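Local coordinates for protein geranylgeranyl pyrophosphate synthetase (Pyrococcus horikoshii, PDB 1WY0) that probably makes geranylgeranyl diphosphate by adding isopentenyl diphosphate units to a shorter allylic prenyl diphosphate, as a homodimeric all-helical prenyltransferase, at residues W105-N108 with M109-A113. Residues are numbered along the deposited sequence; the frame is centred on the assembly and turned at random.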
loop_
_atom_site.group_PDB
_atom_site.type_symbol
_atom_site.label_atom_id
_atom_site.label_comp_id
_atom_site.label_asym_id
_atom_site.label_seq_id
_atom_site.Cartn_x
_atom_site.Cartn_y
_atom_site.Cartn_z
ATOM N N TRP A 105 -7.110 -12.876 10.714
ATOM C CA TRP A 105 -7.641 -11.572 11.089
ATOM C C TRP A 105 -8.728 -11.039 10.156
ATOM O O TRP A 105 -9.335 -10.007 10.421
ATOM C CB TRP A 105 -6.479 -10.574 11.187
ATOM C CG TRP A 105 -5.572 -10.849 12.354
ATOM C CD1 TRP A 105 -5.829 -10.573 13.673
ATOM C CD2 TRP A 105 -4.294 -11.509 12.328
ATOM N NE1 TRP A 105 -4.794 -11.021 14.463
ATOM C CE2 TRP A 105 -3.840 -11.597 13.667
ATOM C CE3 TRP A 105 -3.491 -12.032 11.305
ATOM C CZ2 TRP A 105 -2.617 -12.191 14.012
ATOM C CZ3 TRP A 105 -2.276 -12.623 11.647
ATOM C CH2 TRP A 105 -1.851 -12.696 12.993
ATOM N N GLY A 106 -8.990 -11.752 9.073
ATOM C CA GLY A 106 -10.011 -11.298 8.146
ATOM C C GLY A 106 -9.377 -10.530 7.006
ATOM O O GLY A 106 -8.241 -10.079 7.115
ATOM N N VAL A 107 -10.115 -10.378 5.921
ATOM C CA VAL A 107 -9.635 -9.688 4.734
ATOM C C VAL A 107 -9.336 -8.201 4.951
ATOM O O VAL A 107 -8.302 -7.702 4.507
ATOM C CB VAL A 107 -10.663 -9.871 3.586
ATOM C CG1 VAL A 107 -10.324 -8.984 2.406
ATOM C CG2 VAL A 107 -10.679 -11.330 3.166
ATOM N N ASN A 108 -10.226 -7.502 5.649
ATOM C CA ASN A 108 -10.039 -6.075 5.901
ATOM C C ASN A 108 -8.779 -5.780 6.705
ATOM O O ASN A 108 -7.998 -4.912 6.328
ATOM C CB ASN A 108 -11.264 -5.492 6.619
ATOM C CG ASN A 108 -12.534 -5.542 5.759
ATOM O OD1 ASN A 108 -12.482 -5.820 4.560
ATOM N ND2 ASN A 108 -13.673 -5.262 6.371
ATOM N N MET A 109 -8.578 -6.486 7.815
ATOM C CA MET A 109 -7.394 -6.257 8.627
ATOM C C MET A 109 -6.131 -6.706 7.875
ATOM O O MET A 109 -5.050 -6.147 8.073
ATOM C CB MET A 109 -7.509 -6.992 9.965
ATOM C CG MET A 109 -6.392 -6.636 10.963
ATOM S SD MET A 109 -6.361 -4.859 11.369
ATOM C CE MET A 109 -7.991 -4.683 12.207
ATOM N N ALA A 110 -6.272 -7.700 7.002
ATOM C CA ALA A 110 -5.139 -8.180 6.207
ATOM C C ALA A 110 -4.740 -7.104 5.195
ATOM O O ALA A 110 -3.558 -6.874 4.942
ATOM C CB ALA A 110 -5.517 -9.461 5.485
ATOM N N ILE A 111 -5.728 -6.446 4.606
ATOM C CA ILE A 111 -5.428 -5.392 3.656
ATOM C C ILE A 111 -4.639 -4.327 4.409
ATOM O O ILE A 111 -3.556 -3.914 3.967
ATOM C CB ILE A 111 -6.701 -4.769 3.100
ATOM C CG1 ILE A 111 -7.348 -5.717 2.103
ATOM C CG2 ILE A 111 -6.384 -3.437 2.450
ATOM C CD1 ILE A 111 -8.786 -5.296 1.663
ATOM N N LEU A 112 -5.178 -3.888 5.551
ATOM C CA LEU A 112 -4.504 -2.879 6.365
ATOM C C LEU A 112 -3.100 -3.290 6.810
ATOM O O LEU A 112 -2.219 -2.446 6.871
ATOM C CB LEU A 112 -5.327 -2.538 7.605
ATOM C CG LEU A 112 -6.486 -1.576 7.363
ATOM C CD1 LEU A 112 -7.109 -1.241 8.688
ATOM C CD2 LEU A 112 -5.986 -0.288 6.656
ATOM N N ALA A 113 -2.896 -4.573 7.135
ATOM C CA ALA A 113 -1.581 -5.038 7.558
ATOM C C ALA A 113 -0.610 -4.889 6.388
ATOM O O ALA A 113 0.526 -4.449 6.568
ATOM C CB ALA A 113 -1.647 -6.491 8.000
HETATM O O HOH W 1 -10.697 -7.877 9.066
#
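W105 meets M109 through its stem, not its indole ring. W105 CB lies 3.9 Å from M109 CB, and M109 CG rests on the same carbon, while the indole extends from the turn toward H40, with the two rings edge-to-face. The N108 carboxamide points off this turn, and its ND2 makes a weak hydrogen bond to M89 O of the second subunit. With chi1 at -172°, M109 swings CG back toward the W105 stem. A water bridges the break between two helices: it donates to W105 O at 2.9 Å and accepts from M109 N at 2.8 Å. The chain turns at G106, the N-cap of helix 107-126. The phi of G106 is positive, a backbone shape that suits a residue with no side chain. G106 O accepts from A110 N at 3.1 Å, a bent bond (N-H...O 142°). V107 O takes I111 N, and N108 O takes L112 N almost straight (174°). On another side of the turn, V107 CG1 meets I111 CD1 at 4.1 Å, the two side chains meeting at a slant. This junction of helices 101-105 and 107-126 touches several other helices of the all-helical prenyl synthase fold. V107, A110 and I111 pack on I88 of helix 69-90, and W105 lies on V33 and A37 of helix 32-40. N108 and M109 reach L157 of the second subunit, so the first turn of helix 107-126 also lines the dimer interface.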